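Local structure of reticulocyte binding protein (Streptococcus agalactiae COH1, 3FAW) at residues Asp277-Gln282 with Ser299-Tyr304; Asp267-Glu272 with Gly696-Arg701; Met607-Gln612 with Ala692-Leu697. The protein probably hydrolyses alpha-1,6 branch linkages of pullulan and related alpha-glucans as a secreted, cell-wall-anchored pullulanase of the alpha-amylase family. All blocks are in the same frame, centred on the assembly; numbering follows the deposited sequence.

Interaction 1: Asp277-Gln282 with Ser299-Tyr304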
loop_
_atom_site.group_PDB
_atom_site.type_symbol
_atom_site.label_atom_id
_atom_site.label_comp_id
_atom_site.label_asym_id
_atom_site.label_seq_id
_atom_site.Cartn_x
_atom_site.Cartn_y
_atom_site.Cartn_z
ATOM N N ASP A 277 15.908 3.179 -1.682
ATOM C CA ASP A 277 16.044 4.637 -1.829
ATOM C C ASP A 277 16.808 5.285 -0.683
ATOM O O ASP A 277 17.663 6.147 -0.898
ATOM C CB ASP A 277 14.664 5.317 -1.885
ATOM C CG ASP A 277 13.858 4.945 -3.118
ATOM O OD1 ASP A 277 14.356 4.190 -3.982
ATOM O OD2 ASP A 277 12.702 5.415 -3.209
ATOM N N PHE A 278 16.471 4.876 0.536
ATOM C CA PHE A 278 16.882 5.588 1.739
ATOM C C PHE A 278 18.385 5.510 2.024
ATOM O O PHE A 278 18.892 6.310 2.809
ATOM C CB PHE A 278 16.088 5.071 2.947
ATOM C CG PHE A 278 16.105 5.992 4.147
ATOM C CD1 PHE A 278 15.766 7.334 4.024
ATOM C CD2 PHE A 278 16.425 5.502 5.410
ATOM C CE1 PHE A 278 15.766 8.176 5.127
ATOM C CE2 PHE A 278 16.425 6.337 6.517
ATOM C CZ PHE A 278 16.090 7.678 6.375
ATOM N N THR A 279 19.085 4.556 1.405
ATOM C CA THR A 279 20.533 4.401 1.607
ATOM C C THR A 279 21.329 4.045 0.342
ATOM O O THR A 279 22.429 3.506 0.446
ATOM C CB THR A 279 20.829 3.331 2.700
ATOM O OG1 THR A 279 20.320 2.056 2.284
ATOM C CG2 THR A 279 20.196 3.728 4.040
ATOM N N SER A 280 20.796 4.357 -0.841
ATOM C CA SER A 280 21.485 4.056 -2.106
ATOM C C SER A 280 22.355 5.207 -2.629
ATOM O O SER A 280 23.010 5.064 -3.659
ATOM C CB SER A 280 20.482 3.655 -3.189
ATOM O OG SER A 280 19.609 4.725 -3.509
ATOM N N ASP A 281 22.363 6.336 -1.925
ATOM C CA ASP A 281 23.182 7.493 -2.314
ATOM C C ASP A 281 24.676 7.145 -2.343
ATOM O O ASP A 281 25.222 6.623 -1.365
ATOM C CB ASP A 281 22.940 8.654 -1.343
ATOM C CG ASP A 281 23.446 9.998 -1.868
ATOM O OD1 ASP A 281 24.205 10.035 -2.858
ATOM O OD2 ASP A 281 23.076 11.029 -1.273
ATOM N N GLN A 282 25.327 7.458 -3.465
ATOM C CA GLN A 282 26.779 7.285 -3.626
ATOM C C GLN A 282 27.559 8.038 -2.545
ATOM O O GLN A 282 28.669 7.649 -2.188
ATOM C CB GLN A 282 27.232 7.788 -5.005
ATOM C CG GLN A 282 26.688 6.994 -6.187
ATOM C CD GLN A 282 26.755 7.762 -7.501
ATOM O OE1 GLN A 282 27.601 8.640 -7.681
ATOM N NE2 GLN A 282 25.859 7.432 -8.425
ATOM N N SER A 299 18.885 0.992 9.228
ATOM C CA SER A 299 19.014 1.250 10.672
ATOM C C SER A 299 20.085 2.294 11.012
ATOM O O SER A 299 19.972 3.004 12.021
ATOM C CB SER A 299 19.307 -0.044 11.433
ATOM O OG SER A 299 20.546 -0.594 11.035
ATOM N N GLU A 300 21.112 2.382 10.168
ATOM C CA GLU A 300 22.199 3.347 10.347
ATOM C C GLU A 300 21.773 4.802 10.104
ATOM O O GLU A 300 22.549 5.722 10.372
ATOM C CB GLU A 300 23.377 3.012 9.422
ATOM C CG GLU A 300 23.936 1.601 9.585
ATOM C CD GLU A 300 25.204 1.374 8.775
ATOM O OE1 GLU A 300 26.216 2.071 9.021
ATOM O OE2 GLU A 300 25.195 0.492 7.894
ATOM N N LYS A 301 20.558 5.002 9.590
ATOM C CA LYS A 301 20.027 6.339 9.308
ATOM C C LYS A 301 18.729 6.669 10.060
ATOM O O LYS A 301 18.032 7.623 9.707
ATOM C CB LYS A 301 19.813 6.484 7.792
ATOM C CG LYS A 301 21.110 6.579 6.996
ATOM C CD LYS A 301 21.933 7.778 7.463
ATOM C CE LYS A 301 22.966 8.216 6.463
ATOM N NZ LYS A 301 23.565 9.505 6.898
ATOM N N LEU A 302 18.422 5.899 11.104
ATOM C CA LEU A 302 17.211 6.117 11.911
ATOM C C LEU A 302 17.303 7.336 12.831
ATOM O O LEU A 302 16.277 7.928 13.175
ATOM C CB LEU A 302 16.875 4.874 12.747
ATOM C CG LEU A 302 16.487 3.600 11.988
ATOM C CD1 LEU A 302 16.317 2.421 12.965
ATOM C CD2 LEU A 302 15.226 3.799 11.154
ATOM N N ASP A 303 18.517 7.693 13.244
ATOM C CA ASP A 303 18.741 8.894 14.054
ATOM C C ASP A 303 18.190 10.145 13.358
ATOM O O ASP A 303 17.557 10.986 13.996
ATOM C CB ASP A 303 20.234 9.071 14.365
ATOM C CG ASP A 303 20.722 8.175 15.509
ATOM O OD1 ASP A 303 19.936 7.354 16.033
ATOM O OD2 ASP A 303 21.909 8.298 15.890
ATOM N N TYR A 304 18.422 10.248 12.051
ATOM C CA TYR A 304 17.862 11.328 11.231
ATOM C C TYR A 304 16.341 11.419 11.358
ATOM O O TYR A 304 15.786 12.510 11.522
ATOM C CB TYR A 304 18.230 11.119 9.758
ATOM C CG TYR A 304 17.528 12.062 8.796
ATOM C CD1 TYR A 304 18.031 13.341 8.556
ATOM C CD2 TYR A 304 16.367 11.673 8.126
ATOM C CE1 TYR A 304 17.397 14.209 7.679
ATOM C CE2 TYR A 304 15.718 12.542 7.244
ATOM C CZ TYR A 304 16.243 13.809 7.027
ATOM O OH TYR A 304 15.629 14.682 6.163
#
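Phe278 pushes the far end of its ring against the root of Lys301, where CE2 lies 3.6 Å from Lys301 CB, and the two side chains meet at a slant. The same ring corner borders the peptide of Lys301, with Phe278 CE2 3.8 Å from Lys301 O, so backbone and side chain of one residue together receive it. The ring gets there because CG is anti to the backbone N of Phe278 (chi1 -162°), which sends it out from the loop to Ser299-Tyr304. At its edge, near the ring plane, Tyr304 approaches, Phe278 CZ standing 4.4 Å from Tyr304 CD2. Thr279 adds a looser methyl contact, its CG2 being 4.2 Å from Lys301 CG. Of the lysine side chain, CB and CG do the touching: the chain bends at chi2 (-59°) and carries NZ away from the loop.

This is the first beta-alpha unit of the TIM barrel of the alpha-amylase family. Asp277-Gln282 belongs to the long loop after strand 269-273, and Ser299-Tyr304 leads into helix 302-308, so the contact brings the loop against the start of helix 302-308, beyond the short helix 295-298. No hydrogen bond joins the two segments; polar groups around the apolar patch are held by other partners.

Among these, Thr279 OG1 takes a bond from Gly293 N, within the same loop, and Tyr304 OH is hydrogen-bonded to Glu622 OE2, which ties the far end of that ring down. Trp675 NE1 binds the carbonyl oxygen of Phe278. Next to it, Asp277 forms a salt bridge with Arg625 and a hydrogen bond with the hydroxyl of Tyr342, a residue of one calcium site.

Interaction 2: Asp267-Glu272 with Gly696-Arg701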
loop_
_atom_site.group_PDB
_atom_site.type_symbol
_atom_site.label_atom_id
_atom_site.label_comp_id
_atom_site.label_asym_id
_atom_site.label_seq_id
_atom_site.Cartn_x
_atom_site.Cartn_y
_atom_site.Cartn_z
ATOM N N ASP A 267 -2.942 10.937 16.025
ATOM C CA ASP A 267 -1.624 11.324 16.550
ATOM C C ASP A 267 -0.453 10.855 15.671
ATOM O O ASP A 267 0.697 11.228 15.918
ATOM C CB ASP A 267 -1.426 10.772 17.968
ATOM C CG ASP A 267 -2.346 11.418 18.990
ATOM O OD1 ASP A 267 -2.966 12.450 18.683
ATOM O OD2 ASP A 267 -2.442 10.887 20.113
ATOM N N ALA A 268 -0.743 10.041 14.658
ATOM C CA ALA A 268 0.298 9.503 13.783
ATOM C C ALA A 268 0.851 10.553 12.817
ATOM O O ALA A 268 0.096 11.323 12.216
ATOM C CB ALA A 268 -0.229 8.300 13.001
ATOM N N VAL A 269 2.176 10.578 12.691
ATOM C CA VAL A 269 2.857 11.340 11.646
ATOM C C VAL A 269 3.696 10.349 10.846
ATOM O O VAL A 269 4.770 9.939 11.283
ATOM C CB VAL A 269 3.734 12.459 12.234
ATOM C CG1 VAL A 269 4.403 13.257 11.125
ATOM C CG2 VAL A 269 2.894 13.368 13.126
ATOM N N ILE A 270 3.187 9.961 9.679
ATOM C CA ILE A 270 3.733 8.833 8.918
ATOM C C ILE A 270 4.754 9.307 7.884
ATOM O O ILE A 270 4.542 10.311 7.200
ATOM C CB ILE A 270 2.593 8.030 8.223
ATOM C CG1 ILE A 270 1.634 7.458 9.272
ATOM C CG2 ILE A 270 3.154 6.909 7.341
ATOM C CD1 ILE A 270 0.391 6.782 8.687
ATOM N N TYR A 271 5.855 8.567 7.782
ATOM C CA TYR A 271 6.952 8.873 6.868
ATOM C C TYR A 271 7.133 7.701 5.899
ATOM O O TYR A 271 7.484 6.599 6.327
ATOM C CB TYR A 271 8.230 9.111 7.679
ATOM C CG TYR A 271 9.429 9.578 6.880
ATOM C CD1 TYR A 271 9.603 10.926 6.571
ATOM C CD2 TYR A 271 10.404 8.673 6.455
ATOM C CE1 TYR A 271 10.712 11.358 5.843
ATOM C CE2 TYR A 271 11.507 9.092 5.727
ATOM C CZ TYR A 271 11.661 10.434 5.427
ATOM O OH TYR A 271 12.757 10.846 4.706
ATOM N N GLU A 272 6.889 7.939 4.606
ATOM C CA GLU A 272 6.922 6.871 3.592
ATOM C C GLU A 272 8.274 6.746 2.883
ATOM O O GLU A 272 8.642 7.612 2.086
ATOM C CB GLU A 272 5.817 7.080 2.551
ATOM C CG GLU A 272 5.644 5.893 1.581
ATOM C CD GLU A 272 4.948 6.264 0.281
ATOM O OE1 GLU A 272 5.118 7.405 -0.195
ATOM O OE2 GLU A 272 4.234 5.406 -0.279
ATOM N N GLY A 696 10.673 21.360 12.504
ATOM C CA GLY A 696 10.014 22.238 13.475
ATOM C C GLY A 696 8.493 22.224 13.416
ATOM O O GLY A 696 7.824 22.405 14.433
ATOM N N LEU A 697 7.945 22.030 12.220
ATOM C CA LEU A 697 6.500 21.891 12.045
ATOM C C LEU A 697 5.992 20.582 12.659
ATOM O O LEU A 697 4.879 20.531 13.178
ATOM C CB LEU A 697 6.120 21.962 10.558
ATOM C CG LEU A 697 6.234 23.337 9.895
ATOM C CD1 LEU A 697 6.051 23.233 8.384
ATOM C CD2 LEU A 697 5.226 24.314 10.501
ATOM N N ILE A 698 6.806 19.531 12.609
ATOM C CA ILE A 698 6.443 18.261 13.241
ATOM C C ILE A 698 6.417 18.403 14.769
ATOM O O ILE A 698 5.506 17.897 15.421
ATOM C CB ILE A 698 7.378 17.103 12.826
ATOM C CG1 ILE A 698 7.212 16.788 11.333
ATOM C CG2 ILE A 698 7.064 15.840 13.653
ATOM C CD1 ILE A 698 8.313 15.912 10.763
ATOM N N THR A 699 7.409 19.099 15.324
ATOM C CA THR A 699 7.461 19.367 16.766
ATOM C C THR A 699 6.219 20.133 17.218
ATOM O O THR A 699 5.557 19.740 18.178
ATOM C CB THR A 699 8.712 20.180 17.150
ATOM O OG1 THR A 699 9.889 19.482 16.726
ATOM C CG2 THR A 699 8.777 20.422 18.665
ATOM N N LEU A 700 5.907 21.221 16.518
ATOM C CA LEU A 700 4.691 21.991 16.786
ATOM C C LEU A 700 3.459 21.084 16.825
ATOM O O LEU A 700 2.699 21.100 17.795
ATOM C CB LEU A 700 4.506 23.088 15.730
ATOM C CG LEU A 700 3.217 23.914 15.789
ATOM C CD1 LEU A 700 3.006 24.521 17.173
ATOM C CD2 LEU A 700 3.228 24.994 14.714
ATOM N N ARG A 701 3.278 20.287 15.779
ATOM C CA ARG A 701 2.115 19.396 15.674
ATOM C C ARG A 701 1.971 18.468 16.883
ATOM O O ARG A 701 0.880 18.321 17.420
ATOM C CB ARG A 701 2.180 18.562 14.391
ATOM C CG ARG A 701 1.003 17.617 14.223
ATOM C CD ARG A 701 0.957 16.974 12.846
ATOM N NE ARG A 701 -0.269 16.198 12.672
ATOM C CZ ARG A 701 -1.478 16.722 12.460
ATOM N NH1 ARG A 701 -1.646 18.037 12.367
ATOM N NH2 ARG A 701 -2.527 15.924 12.326
HETATM O O HOH W 1 -0.872 13.406 13.444
#
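Val269 meets helix 685-703 with both of its methyl groups, one for each of two residues a helical turn apart. CG1, anti to the backbone N (chi1 -179°), faces Ile698, where Val269 CG1 and Ile698 CG2 stand 4.5 Å apart. CG2 lies beside the backbone N and reaches Arg701, with Val269 CG2 4.1 Å from Arg701 CD. A branched side chain can thus split its contact between an aliphatic neighbour and the carbon part of a charged one.

Arg701 runs fully stretched from CG to NE, all three of its first torsions being near 180°, and the valine and the arginine lie alongside each other, pointing opposite ways. The turn comes at the last step: chi4 of 75° swings the guanidinium out of line with the chain and leaves Val269 CG2 at its edge, near its plane. NE is used through a water, which accepts from Arg701 NE at 3.0 Å and donates to Ala268 O at 2.6 Å. This bridge is the polar counterpart of the methyl contacts and links the helix to the backbone just ahead of the strand. Arg701 NH1 serves a third direction, bonding to the carbonyl oxygens of Leu609 and Ser611, so several bonds would fix the rotation of the buried cationic group.

The strand concerned, 269-273, is the first of the eight-stranded parallel barrel and pairs with strands 312-315 and 614-618, the latter closing the ring. Helix 685-703 packs outside this closure, against both strand 269-273 and helix 590-609, while Arg701 also touches Ala615 of strand 614-618.

Interaction 3: Met607-Gln612 with Ala692-Leu697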
loop_
_atom_site.group_PDB
_atom_site.type_symbol
_atom_site.label_atom_id
_atom_site.label_comp_id
_atom_site.label_asym_id
_atom_site.label_seq_id
_atom_site.Cartn_x
_atom_site.Cartn_y
_atom_site.Cartn_z
ATOM N N MET A 607 0.597 23.521 5.926
ATOM C CA MET A 607 -0.830 23.221 5.856
ATOM C C MET A 607 -1.141 21.766 6.233
ATOM O O MET A 607 -2.080 21.514 6.987
ATOM C CB MET A 607 -1.386 23.581 4.470
ATOM C CG MET A 607 -1.341 25.083 4.201
ATOM S SD MET A 607 -2.124 25.608 2.671
ATOM C CE MET A 607 -1.163 24.694 1.473
ATOM N N ILE A 608 -0.341 20.821 5.745
ATOM C CA ILE A 608 -0.520 19.407 6.101
ATOM C C ILE A 608 -0.302 19.165 7.601
ATOM O O ILE A 608 -1.063 18.432 8.236
ATOM C CB ILE A 608 0.423 18.473 5.281
ATOM C CG1 ILE A 608 0.019 18.463 3.806
ATOM C CG2 ILE A 608 0.400 17.038 5.837
ATOM C CD1 ILE A 608 -1.401 17.936 3.521
ATOM N N LEU A 609 0.725 19.799 8.164
ATOM C CA LEU A 609 1.111 19.543 9.551
ATOM C C LEU A 609 0.317 20.343 10.598
ATOM O O LEU A 609 0.526 20.159 11.803
ATOM C CB LEU A 609 2.614 19.750 9.720
ATOM C CG LEU A 609 3.432 18.646 9.036
ATOM C CD1 LEU A 609 4.881 19.059 8.872
ATOM C CD2 LEU A 609 3.325 17.326 9.815
ATOM N N THR A 610 -0.583 21.217 10.142
ATOM C CA THR A 610 -1.525 21.919 11.024
ATOM C C THR A 610 -2.992 21.567 10.706
ATOM O O THR A 610 -3.921 22.170 11.263
ATOM C CB THR A 610 -1.315 23.457 10.964
ATOM O OG1 THR A 610 -1.420 23.921 9.611
ATOM C CG2 THR A 610 0.053 23.830 11.507
ATOM N N SER A 611 -3.193 20.584 9.824
ATOM C CA SER A 611 -4.525 20.091 9.472
ATOM C C SER A 611 -4.932 18.951 10.392
ATOM O O SER A 611 -4.089 18.174 10.830
ATOM C CB SER A 611 -4.554 19.581 8.030
ATOM O OG SER A 611 -4.503 20.646 7.105
ATOM N N GLN A 612 -6.229 18.835 10.658
ATOM C CA GLN A 612 -6.748 17.720 11.458
ATOM C C GLN A 612 -6.577 16.397 10.713
ATOM O O GLN A 612 -6.354 16.379 9.501
ATOM C CB GLN A 612 -8.228 17.929 11.795
ATOM C CG GLN A 612 -8.539 19.224 12.545
ATOM C CD GLN A 612 -7.862 19.297 13.894
ATOM O OE1 GLN A 612 -7.872 18.332 14.654
ATOM N NE2 GLN A 612 -7.274 20.452 14.202
ATOM N N ALA A 692 14.835 21.715 8.094
ATOM C CA ALA A 692 14.764 22.231 9.462
ATOM C C ALA A 692 13.403 22.876 9.719
ATOM O O ALA A 692 12.869 22.799 10.823
ATOM C CB ALA A 692 15.895 23.239 9.718
ATOM N N TYR A 693 12.847 23.507 8.687
ATOM C CA TYR A 693 11.498 24.074 8.754
ATOM C C TYR A 693 10.464 22.962 8.987
ATOM O O TYR A 693 9.606 23.072 9.866
ATOM C CB TYR A 693 11.190 24.843 7.461
ATOM C CG TYR A 693 10.130 25.916 7.584
ATOM C CD1 TYR A 693 10.428 27.156 8.146
ATOM C CD2 TYR A 693 8.841 25.708 7.103
ATOM C CE1 TYR A 693 9.463 28.153 8.246
ATOM C CE2 TYR A 693 7.868 26.700 7.201
ATOM C CZ TYR A 693 8.184 27.918 7.771
ATOM O OH TYR A 693 7.217 28.900 7.866
ATOM N N THR A 694 10.574 21.887 8.210
ATOM C CA THR A 694 9.662 20.744 8.308
ATOM C C THR A 694 9.788 20.015 9.651
ATOM O O THR A 694 8.779 19.631 10.245
ATOM C CB THR A 694 9.887 19.754 7.146
ATOM O OG1 THR A 694 9.765 20.450 5.900
ATOM C CG2 THR A 694 8.872 18.613 7.183
ATOM N N ALA A 695 11.022 19.838 10.123
ATOM C CA ALA A 695 11.281 19.248 11.446
ATOM C C ALA A 695 10.600 20.031 12.575
ATOM O O ALA A 695 10.025 19.439 13.487
ATOM C CB ALA A 695 12.779 19.160 11.702
ATOM N N GLY A 696 10.673 21.360 12.504
ATOM C CA GLY A 696 10.014 22.238 13.475
ATOM C C GLY A 696 8.493 22.224 13.416
ATOM O O GLY A 696 7.824 22.405 14.433
ATOM N N LEU A 697 7.945 22.030 12.220
ATOM C CA LEU A 697 6.500 21.891 12.045
ATOM C C LEU A 697 5.992 20.582 12.659
ATOM O O LEU A 697 4.879 20.531 13.178
ATOM C CB LEU A 697 6.120 21.962 10.558
ATOM C CG LEU A 697 6.234 23.337 9.895
ATOM C CD1 LEU A 697 6.051 23.233 8.384
ATOM C CD2 LEU A 697 5.226 24.314 10.501
#
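Leu609 sets one methyl against helix 685-703, and the contact joins two helices on the outside of the TIM barrel: helix 590-609, which leads into the last barrel strand 614-618, and helix 685-703, which comes later in the chain, after that strand. The tight part is small. Leu609 CD1 rests 3.6 Å from Leu697 CB, at the very root of that leucine, and the two side chains run nearly perpendicular, so the tip of one lies against the base of the other. Leu609 CG sits anti to its own carbonyl carbon (chi1 -71°), an orientation that lets the CD1 branch lead toward the neighbouring helix.

Around this point the fit slackens. The same methyl lies 4.2 Å from Thr694 O, one turn back along the helix, and Leu609 CD1 to Thr694 CG2 is 4.4 Å, both being weaker contacts at the margin. Thr694 keeps its hydroxyl for other partners, Thr690 O and Asn605 ND2. Toward the start of this segment Ala692 is exposed to solvent, in contrast to the buried leucine pair. Leu697 also leans on Asn605 and Val606, so helix 590-609 offers it more than one residue.

Beyond Leu609 the chain heads for strand 614-618. There Thr610 OG1 is hydrogen-bonded to Val606 O and to the hydroxyl of Tyr739, from the C-terminal beta domain. Ser611 folds back on Met607: its OG donates to Met607 O at 2.6 Å, meeting the carbonyl at a C=O...donor angle of 145° and 34° out of its plane.

All three contacts belong to the barrel region. Interactions 2 and 3 have centres about 7 Å apart and share Gly696 and Leu697 of helix 685-703; Ile698 CG1 packs 4.1 Å from Leu609 CD1, and the Arg701 guanidinium probably joins the two directly. The centre of interaction 1 lies about 19 Å from that of interaction 2 and about 22 Å from that of interaction 3, but interaction 1 touches interaction 2 through the Tyr271 hydroxyl, beside Phe278 and Tyr304. In sequence, interaction 1 falls within the span that interaction 2 bridges, and precedes interaction 3. The first barrel strand thus packs on helix 685-703 through Val269, while Tyr271 borders the contact made by the loop that follows it.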